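Side-chain contacts in 11S globulin (Wrightia tinctoria, PDB 5WXU), which probably serves as a hexameric seed storage protein and binds the plant hormone auxin (indole-3-acetic acid): residues A82-I87 with I355-R360; D230-G235 with V240-I245; V429-W434 with D443-L448. All coordinates share one frame; numbering follows the deposited sequence.

Interaction 1: A82-I87 with I355-R360; sequences ATRHVI and ISYVTR. With PO4 (phosphate ion), chain N.
Arg-84 and Tyr-357 reach toward each other from strands 80-87 and 354-359, which belong to different antiparallel sheets, so that side chains rather than backbone bonds bridge them. In Tyr-357 CG stands anti to the backbone N (chi1 -176°), which sends the phenol toward the other cupin domain. Arg-84 starts out extended, but its chain bends at chi3 (63°) and brings the NH1 corner to the phenol hydroxyl. NH1 of Arg-84 donates to OH of Tyr-357 at 2.7 Å, a short but bent bond with the oxygen tilted out of the guanidinium plane; NH1 itself lies at the edge of the ring, in its plane, while the two flat groups are 61° apart. The same NH1 also donates to the carbonyl of Gly-383, and NH2 forms a salt bridge with Glu-66, so several partners fix the rotation of the guanidinium. On the neighbouring residue, His-85 NE2 donates to O4 of a phosphate at 3.0 Å, and CG2 of Thr-83 packs on one face of its imidazole. The phosphate, probably from the crystallisation liquor, is also held by His-168 and Arg-199. Between the domains, the buried phenol oxygen thus receives a charged donor, which probably polarises the hydroxyl.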
loop_
_atom_site.group_PDB
_atom_site.type_symbol
_atom_site.label_atom_id
_atom_site.label_comp_id
_atom_site.label_asym_id
_atom_site.label_seq_id
_atom_site.Cartn_x
_atom_site.Cartn_y
_atom_site.Cartn_z
ATOM N N ALA B 82 -32.159 -3.866 -2.140
ATOM C CA ALA B 82 -32.248 -5.255 -2.447
ATOM C C ALA B 82 -33.329 -5.500 -3.518
ATOM O O ALA B 82 -34.441 -4.923 -3.479
ATOM C CB ALA B 82 -32.530 -6.045 -1.186
ATOM N N THR B 83 -32.943 -6.255 -4.524
ATOM C CA THR B 83 -33.799 -6.626 -5.650
ATOM C C THR B 83 -33.695 -8.088 -5.971
ATOM O O THR B 83 -32.616 -8.677 -5.933
ATOM C CB THR B 83 -33.405 -5.875 -6.914
ATOM O OG1 THR B 83 -33.250 -4.496 -6.614
ATOM C CG2 THR B 83 -34.488 -5.994 -8.027
ATOM N N ARG B 84 -34.837 -8.696 -6.333
ATOM C CA ARG B 84 -34.858 -10.117 -6.792
ATOM C C ARG B 84 -35.285 -10.111 -8.245
ATOM O O ARG B 84 -36.473 -9.826 -8.551
ATOM C CB ARG B 84 -35.747 -11.012 -5.923
ATOM C CG ARG B 84 -35.777 -12.451 -6.346
ATOM C CD ARG B 84 -36.304 -13.363 -5.238
ATOM N NE ARG B 84 -37.685 -13.076 -4.877
ATOM C CZ ARG B 84 -38.271 -13.216 -3.679
ATOM N NH1 ARG B 84 -37.608 -13.572 -2.546
ATOM N NH2 ARG B 84 -39.612 -12.976 -3.595
ATOM N N HIS B 85 -34.357 -10.416 -9.144
ATOM C CA HIS B 85 -34.757 -10.509 -10.544
ATOM C C HIS B 85 -35.044 -11.942 -10.896
ATOM O O HIS B 85 -34.338 -12.831 -10.489
ATOM C CB HIS B 85 -33.682 -9.976 -11.481
ATOM C CG HIS B 85 -33.377 -8.534 -11.333
ATOM N ND1 HIS B 85 -34.243 -7.506 -11.701
ATOM C CD2 HIS B 85 -32.244 -7.915 -10.863
ATOM C CE1 HIS B 85 -33.653 -6.338 -11.479
ATOM N NE2 HIS B 85 -32.439 -6.560 -10.964
ATOM N N VAL B 86 -36.105 -12.163 -11.707
ATOM C CA VAL B 86 -36.488 -13.484 -12.067
ATOM C C VAL B 86 -36.562 -13.444 -13.572
ATOM O O VAL B 86 -37.349 -12.672 -14.106
ATOM C CB VAL B 86 -37.806 -13.905 -11.399
ATOM C CG1 VAL B 86 -38.241 -15.259 -11.961
ATOM C CG2 VAL B 86 -37.616 -13.994 -9.885
ATOM N N ILE B 87 -35.669 -14.153 -14.250
ATOM C CA ILE B 87 -35.514 -14.059 -15.682
ATOM C C ILE B 87 -36.011 -15.380 -16.264
ATOM O O ILE B 87 -35.416 -16.392 -16.030
ATOM C CB ILE B 87 -34.047 -13.824 -16.093
ATOM C CG1 ILE B 87 -33.468 -12.519 -15.436
ATOM C CG2 ILE B 87 -33.852 -13.709 -17.588
ATOM C CD1 ILE B 87 -31.955 -12.444 -15.487
ATOM N N ILE B 355 -26.655 -8.439 5.724
ATOM C CA ILE B 355 -27.913 -8.538 4.984
ATOM C C ILE B 355 -28.030 -10.007 4.525
ATOM O O ILE B 355 -27.281 -10.482 3.633
ATOM C CB ILE B 355 -27.900 -7.609 3.764
ATOM C CG1 ILE B 355 -27.618 -6.179 4.165
ATOM C CG2 ILE B 355 -29.182 -7.728 2.969
ATOM C CD1 ILE B 355 -26.160 -5.766 4.158
ATOM N N SER B 356 -28.992 -10.734 5.116
ATOM C CA SER B 356 -29.168 -12.196 4.864
ATOM C C SER B 356 -30.405 -12.510 4.052
ATOM O O SER B 356 -31.403 -11.851 4.206
ATOM C CB SER B 356 -29.268 -12.959 6.137
ATOM O OG SER B 356 -28.072 -12.869 6.925
ATOM N N TYR B 357 -30.262 -13.460 3.133
ATOM C CA TYR B 357 -31.403 -13.953 2.343
ATOM C C TYR B 357 -31.534 -15.426 2.576
ATOM O O TYR B 357 -30.588 -16.142 2.437
ATOM C CB TYR B 357 -31.105 -13.707 0.888
ATOM C CG TYR B 357 -32.242 -14.093 -0.010
ATOM C CD1 TYR B 357 -33.418 -13.348 -0.006
ATOM C CD2 TYR B 357 -32.155 -15.187 -0.828
ATOM C CE1 TYR B 357 -34.504 -13.755 -0.775
ATOM C CE2 TYR B 357 -33.194 -15.545 -1.668
ATOM C CZ TYR B 357 -34.375 -14.802 -1.635
ATOM O OH TYR B 357 -35.455 -15.219 -2.425
ATOM N N VAL B 358 -32.726 -15.903 2.917
ATOM C CA VAL B 358 -32.932 -17.308 3.188
ATOM C C VAL B 358 -33.310 -18.033 1.896
ATOM O O VAL B 358 -34.371 -17.767 1.315
ATOM C CB VAL B 358 -34.051 -17.489 4.207
ATOM C CG1 VAL B 358 -34.163 -18.954 4.624
ATOM C CG2 VAL B 358 -33.849 -16.666 5.437
ATOM N N THR B 359 -32.452 -18.904 1.433
ATOM C CA THR B 359 -32.670 -19.613 0.210
ATOM C C THR B 359 -33.370 -20.921 0.400
ATOM O O THR B 359 -33.983 -21.394 -0.580
ATOM C CB THR B 359 -31.386 -19.849 -0.561
ATOM O OG1 THR B 359 -30.370 -20.283 0.343
ATOM C CG2 THR B 359 -30.967 -18.515 -1.182
ATOM N N ARG B 360 -33.284 -21.495 1.595
ATOM C CA ARG B 360 -33.831 -22.852 1.846
ATOM C C ARG B 360 -34.182 -22.961 3.269
ATOM O O ARG B 360 -33.439 -22.526 4.170
ATOM C CB ARG B 360 -32.855 -23.974 1.531
ATOM C CG ARG B 360 -32.477 -24.164 0.098
ATOM C CD ARG B 360 -31.810 -25.521 -0.171
ATOM N NE ARG B 360 -30.393 -25.382 -0.555
ATOM C CZ ARG B 360 -29.462 -26.355 -0.495
ATOM N NH1 ARG B 360 -29.769 -27.592 -0.067
ATOM N NH2 ARG B 360 -28.195 -26.080 -0.868
HETATM P P PO4 N . -29.529 -3.687 -11.962
HETATM O O1 PO4 N . -29.580 -2.358 -12.873
HETATM O O2 PO4 N . -28.732 -4.909 -12.387
HETATM O O3 PO4 N . -28.661 -3.361 -10.739
HETATM O O4 PO4 N . -30.824 -4.061 -11.240
#

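Interaction 2: D230-G235 with V240-I245; sequences DPQFLG and VNSEII
Ile-245 supplies most of the apolar contact, wedged against one side of helix 231-238. Its CG2 lies 3.7 Å from CD2 of Leu-234 and 3.8 Å from CB of Pro-231, while its CG1, anti to the carbonyl carbon (chi1 -57°), settles 3.6 Å from CA of Gly-235. With no side chain on Gly-235, the two helices come close, and its CA is 5.0 Å from CA of Ser-242. Cut back to an alanine, Ile-245 would lose CG1, CG2 and CD1, which would probably open a gap beside Pro-231, Leu-234 and Gly-235. The arrangement is a helical hairpin in which 231-238 and 242-248 are joined by a short link. Val-240 N ties its backbone, donating to O of Gly-235 over 3.3 Å. Side-chain caps start both helices: OD1 of Asp-230 accepts from Gln-232 N (2.8 Å), above the carboxylate plane, and OD1 of Asn-241 from Ile-244 N (3.0 Å), above its carbonyl plane. Nearer the solvent, NE2 of the bent Gln-232 chain lies 3.3 Å from OG of Ser-242, too poorly angled for a hydrogen bond. Arg-364 of a neighbouring subunit salt-bridges OD2 of Asp-230 and makes a cation-pi contact with Phe-233.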
loop_
_atom_site.group_PDB
_atom_site.type_symbol
_atom_site.label_atom_id
_atom_site.label_comp_id
_atom_site.label_asym_id
_atom_site.label_seq_id
_atom_site.Cartn_x
_atom_site.Cartn_y
_atom_site.Cartn_z
ATOM N N ASP B 230 -31.284 13.842 -27.948
ATOM C CA ASP B 230 -31.748 14.161 -29.307
ATOM C C ASP B 230 -31.253 13.088 -30.224
ATOM O O ASP B 230 -30.059 12.878 -30.353
ATOM C CB ASP B 230 -31.172 15.521 -29.721
ATOM C CG ASP B 230 -31.503 15.936 -31.137
ATOM O OD1 ASP B 230 -32.059 15.149 -31.950
ATOM O OD2 ASP B 230 -31.266 17.122 -31.409
ATOM N N PRO B 231 -32.178 12.360 -30.901
ATOM C CA PRO B 231 -31.703 11.296 -31.771
ATOM C C PRO B 231 -30.855 11.728 -32.916
ATOM O O PRO B 231 -30.004 10.929 -33.356
ATOM C CB PRO B 231 -32.996 10.605 -32.253
ATOM C CG PRO B 231 -34.028 11.656 -32.147
ATOM C CD PRO B 231 -33.657 12.528 -30.959
ATOM N N GLN B 232 -30.978 12.962 -33.395
ATOM C CA GLN B 232 -30.156 13.429 -34.505
ATOM C C GLN B 232 -28.736 13.689 -34.044
ATOM O O GLN B 232 -27.829 13.434 -34.756
ATOM C CB GLN B 232 -30.700 14.728 -35.135
ATOM C CG GLN B 232 -31.959 14.530 -35.975
ATOM C CD GLN B 232 -31.685 14.144 -37.429
ATOM O OE1 GLN B 232 -30.519 14.113 -37.889
ATOM N NE2 GLN B 232 -32.770 13.826 -38.167
ATOM N N PHE B 233 -28.621 14.178 -32.822
ATOM C CA PHE B 233 -27.325 14.554 -32.207
ATOM C C PHE B 233 -26.578 13.283 -31.878
ATOM O O PHE B 233 -25.457 13.054 -32.358
ATOM C CB PHE B 233 -27.630 15.414 -30.985
ATOM C CG PHE B 233 -26.418 16.115 -30.361
ATOM C CD1 PHE B 233 -25.270 16.374 -31.054
ATOM C CD2 PHE B 233 -26.495 16.516 -29.028
ATOM C CE1 PHE B 233 -24.210 17.035 -30.427
ATOM C CE2 PHE B 233 -25.435 17.149 -28.402
ATOM C CZ PHE B 233 -24.309 17.434 -29.121
ATOM N N LEU B 234 -27.266 12.374 -31.191
ATOM C CA LEU B 234 -26.699 11.069 -30.960
ATOM C C LEU B 234 -26.374 10.279 -32.248
ATOM O O LEU B 234 -25.312 9.606 -32.362
ATOM C CB LEU B 234 -27.570 10.277 -29.998
ATOM C CG LEU B 234 -27.012 8.897 -29.642
ATOM C CD1 LEU B 234 -25.647 8.925 -28.968
ATOM C CD2 LEU B 234 -28.019 8.275 -28.678
ATOM N N GLY B 235 -27.265 10.379 -33.256
ATOM C CA GLY B 235 -26.980 9.802 -34.550
ATOM C C GLY B 235 -25.726 10.327 -35.203
ATOM O O GLY B 235 -24.932 9.568 -35.667
ATOM N N VAL B 240 -24.572 6.781 -37.366
ATOM C CA VAL B 240 -25.729 6.052 -37.842
ATOM C C VAL B 240 -26.938 6.955 -38.027
ATOM O O VAL B 240 -27.034 8.029 -37.467
ATOM C CB VAL B 240 -26.166 4.924 -36.884
ATOM C CG1 VAL B 240 -25.121 3.856 -36.814
ATOM C CG2 VAL B 240 -26.671 5.413 -35.535
ATOM N N ASN B 241 -27.888 6.496 -38.831
ATOM C CA ASN B 241 -29.060 7.304 -39.130
ATOM C C ASN B 241 -29.928 7.428 -37.893
ATOM O O ASN B 241 -29.895 6.540 -37.016
ATOM C CB ASN B 241 -29.820 6.761 -40.351
ATOM C CG ASN B 241 -30.424 5.381 -40.132
ATOM O OD1 ASN B 241 -31.473 5.254 -39.489
ATOM N ND2 ASN B 241 -29.797 4.343 -40.710
ATOM N N SER B 242 -30.674 8.536 -37.781
ATOM C CA SER B 242 -31.451 8.828 -36.564
ATOM C C SER B 242 -32.600 7.859 -36.346
ATOM O O SER B 242 -33.107 7.781 -35.243
ATOM C CB SER B 242 -31.958 10.292 -36.525
ATOM O OG SER B 242 -32.714 10.556 -37.694
ATOM N N GLU B 243 -32.984 7.102 -37.378
ATOM C CA GLU B 243 -33.964 6.060 -37.181
ATOM C C GLU B 243 -33.437 4.824 -36.457
ATOM O O GLU B 243 -34.168 4.259 -35.681
ATOM C CB GLU B 243 -34.654 5.690 -38.520
ATOM C CG GLU B 243 -35.604 6.803 -39.048
ATOM C CD GLU B 243 -36.875 7.067 -38.195
ATOM O OE1 GLU B 243 -37.581 6.109 -37.765
ATOM O OE2 GLU B 243 -37.205 8.265 -37.980
ATOM N N ILE B 244 -32.181 4.419 -36.713
ATOM C CA ILE B 244 -31.468 3.469 -35.846
ATOM C C ILE B 244 -31.488 3.973 -34.390
ATOM O O ILE B 244 -31.747 3.204 -33.452
ATOM C CB ILE B 244 -30.027 3.220 -36.320
ATOM C CG1 ILE B 244 -30.032 2.372 -37.587
ATOM C CG2 ILE B 244 -29.229 2.555 -35.234
ATOM C CD1 ILE B 244 -28.673 1.999 -38.123
ATOM N N ILE B 245 -31.241 5.276 -34.192
ATOM C CA ILE B 245 -31.207 5.798 -32.822
ATOM C C ILE B 245 -32.583 5.732 -32.223
ATOM O O ILE B 245 -32.741 5.558 -31.047
ATOM C CB ILE B 245 -30.646 7.268 -32.716
ATOM C CG1 ILE B 245 -29.241 7.343 -33.306
ATOM C CG2 ILE B 245 -30.628 7.745 -31.247
ATOM C CD1 ILE B 245 -28.195 6.486 -32.657
#

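Interaction 3: V429-W434 with D443-L448; sequences VPLDVW and DEARSL
An unusual chi1 of -107° in Leu-431, followed by a chi2 of -162°, splays its two methyls over helix 442-450, and Arg-446, with CG anti to the carbonyl carbon (chi1 -78°) and an extended chain as far as NE, comes across to meet one of them. The two side chains cross at about a right angle. CD2 of Leu-431 presses on the helix backbone, 3.4 Å from C and 3.5 Å from CB of Ala-445, whose small side chain lets the leucine come this near. The other branch, CD1, lies over one face of the Arg-446 guanidinium, displaced toward its rim, 3.7 Å from NH2 and 3.8 Å from CG. That leaves the edge for polar bonds: NH2 donates to OE1 of Gln-442 and O of Arg-145 of a neighbouring subunit. The Leu-431 side chain is about 9 Å from that of Arg-427, an auxin-binding residue without ligand in this chain. Helices 431-438 and 442-450 form a helical hairpin in the C-terminal cupin half, between strands 416-418 and 457-458, with Ile-435 also on Ala-445 and Phe-438 on Leu-448, while Asp-432 and Glu-444 form salt bridges with Arg-266 and Lys-247 of the same neighbouring subunit.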
loop_
_atom_site.group_PDB
_atom_site.type_symbol
_atom_site.label_atom_id
_atom_site.label_comp_id
_atom_site.label_asym_id
_atom_site.label_seq_id
_atom_site.Cartn_x
_atom_site.Cartn_y
_atom_site.Cartn_z
ATOM N N VAL B 429 -11.444 -13.777 28.104
ATOM C CA VAL B 429 -11.446 -12.996 29.315
ATOM C C VAL B 429 -11.080 -13.902 30.543
ATOM O O VAL B 429 -11.482 -15.060 30.591
ATOM C CB VAL B 429 -12.839 -12.307 29.443
ATOM C CG1 VAL B 429 -13.090 -11.650 30.818
ATOM C CG2 VAL B 429 -13.023 -11.272 28.297
ATOM N N PRO B 430 -10.316 -13.372 31.508
ATOM C CA PRO B 430 -10.031 -14.168 32.715
ATOM C C PRO B 430 -11.287 -14.711 33.346
ATOM O O PRO B 430 -12.287 -13.998 33.437
ATOM C CB PRO B 430 -9.293 -13.180 33.602
ATOM C CG PRO B 430 -8.617 -12.229 32.648
ATOM C CD PRO B 430 -9.683 -12.040 31.592
ATOM N N LEU B 431 -11.240 -15.970 33.786
ATOM C CA LEU B 431 -12.390 -16.563 34.482
ATOM C C LEU B 431 -12.891 -15.709 35.647
ATOM O O LEU B 431 -14.110 -15.560 35.831
ATOM C CB LEU B 431 -12.032 -17.901 35.153
ATOM C CG LEU B 431 -12.418 -19.293 34.727
ATOM C CD1 LEU B 431 -12.191 -20.182 35.946
ATOM C CD2 LEU B 431 -13.761 -19.547 34.074
ATOM N N ASP B 432 -11.952 -15.119 36.397
ATOM C CA ASP B 432 -12.331 -14.344 37.574
ATOM C C ASP B 432 -13.069 -13.049 37.269
ATOM O O ASP B 432 -13.817 -12.475 38.116
ATOM C CB ASP B 432 -11.121 -14.088 38.475
ATOM C CG ASP B 432 -11.519 -13.881 39.976
ATOM O OD1 ASP B 432 -12.581 -14.387 40.387
ATOM O OD2 ASP B 432 -10.737 -13.222 40.670
ATOM N N VAL B 433 -12.893 -12.552 36.030
ATOM C CA VAL B 433 -13.735 -11.420 35.593
ATOM C C VAL B 433 -15.192 -11.852 35.518
ATOM O O VAL B 433 -16.061 -11.132 36.039
ATOM C CB VAL B 433 -13.268 -10.815 34.228
ATOM C CG1 VAL B 433 -14.255 -9.829 33.633
ATOM C CG2 VAL B 433 -11.936 -10.125 34.378
ATOM N N TRP B 434 -15.460 -13.011 34.929
ATOM C CA TRP B 434 -16.853 -13.487 34.786
ATOM C C TRP B 434 -17.394 -13.916 36.166
ATOM O O TRP B 434 -18.549 -13.705 36.441
ATOM C CB TRP B 434 -16.909 -14.622 33.828
ATOM C CG TRP B 434 -16.388 -14.297 32.417
ATOM C CD1 TRP B 434 -15.540 -15.079 31.685
ATOM C CD2 TRP B 434 -16.770 -13.215 31.563
ATOM N NE1 TRP B 434 -15.354 -14.556 30.425
ATOM C CE2 TRP B 434 -16.053 -13.373 30.337
ATOM C CE3 TRP B 434 -17.577 -12.093 31.732
ATOM C CZ2 TRP B 434 -16.183 -12.485 29.270
ATOM C CZ3 TRP B 434 -17.683 -11.146 30.669
ATOM C CH2 TRP B 434 -17.002 -11.373 29.435
ATOM N N ASP B 443 -16.829 -23.083 39.048
ATOM C CA ASP B 443 -17.221 -24.168 38.188
ATOM C C ASP B 443 -18.268 -23.740 37.158
ATOM O O ASP B 443 -18.264 -24.194 35.975
ATOM C CB ASP B 443 -17.709 -25.388 39.010
ATOM C CG ASP B 443 -16.548 -26.151 39.693
ATOM O OD1 ASP B 443 -15.468 -26.377 39.056
ATOM O OD2 ASP B 443 -16.736 -26.562 40.869
ATOM N N GLU B 444 -19.145 -22.838 37.563
ATOM C CA GLU B 444 -20.186 -22.281 36.672
ATOM C C GLU B 444 -19.500 -21.488 35.506
ATOM O O GLU B 444 -19.867 -21.602 34.338
ATOM C CB GLU B 444 -21.086 -21.359 37.389
ATOM C CG GLU B 444 -22.124 -22.097 38.234
ATOM C CD GLU B 444 -22.952 -21.165 39.060
ATOM O OE1 GLU B 444 -22.357 -20.355 39.784
ATOM O OE2 GLU B 444 -24.188 -21.173 38.945
ATOM N N ALA B 445 -18.479 -20.769 35.882
ATOM C CA ALA B 445 -17.738 -19.939 34.899
ATOM C C ALA B 445 -16.923 -20.834 34.016
ATOM O O ALA B 445 -16.852 -20.575 32.844
ATOM C CB ALA B 445 -16.869 -18.950 35.613
ATOM N N ARG B 446 -16.316 -21.909 34.539
ATOM C CA ARG B 446 -15.643 -22.865 33.639
ATOM C C ARG B 446 -16.582 -23.475 32.641
ATOM O O ARG B 446 -16.239 -23.593 31.474
ATOM C CB ARG B 446 -14.963 -23.992 34.401
ATOM C CG ARG B 446 -13.696 -23.584 34.982
ATOM C CD ARG B 446 -13.035 -24.762 35.697
ATOM N NE ARG B 446 -12.109 -24.106 36.595
ATOM C CZ ARG B 446 -10.906 -23.663 36.234
ATOM N NH1 ARG B 446 -10.425 -23.896 35.006
ATOM N NH2 ARG B 446 -10.157 -23.018 37.128
ATOM N N SER B 447 -17.757 -23.936 33.103
ATOM C CA SER B 447 -18.725 -24.498 32.216
ATOM C C SER B 447 -19.045 -23.520 31.132
ATOM O O SER B 447 -19.144 -23.885 29.953
ATOM C CB SER B 447 -20.014 -24.878 32.957
ATOM O OG SER B 447 -19.763 -25.977 33.867
ATOM N N LEU B 448 -19.234 -22.255 31.506
ATOM C CA LEU B 448 -19.495 -21.228 30.480
ATOM C C LEU B 448 -18.408 -21.145 29.389
ATOM O O LEU B 448 -18.694 -21.119 28.160
ATOM C CB LEU B 448 -19.720 -19.880 31.134
ATOM C CG LEU B 448 -20.361 -18.809 30.277
ATOM C CD1 LEU B 448 -21.828 -19.101 29.883
ATOM C CD2 LEU B 448 -20.271 -17.478 30.987
#

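In the fold
The three contacts map the bicupin plan of the subunit. Interaction 1 centres about 8 Å from the centre of the chain and joins strands of the two cupin domains across 267 intervening residues, using a single charged hydrogen bond; it is partly buried, Tyr-357 fully and Arg-84 less so. Interactions 2 and 3 are local helical hairpins at opposite sides of the chain, with centres about 75 Å apart. They share no elements, but each packs against a neighbouring subunit, Ile-244 of one meeting Glu-444 of another chain. Interaction 2 adds a backbone bond and helix caps at a partly buried site; interaction 3 is buried, and its arginine finds polar partners beyond the pair.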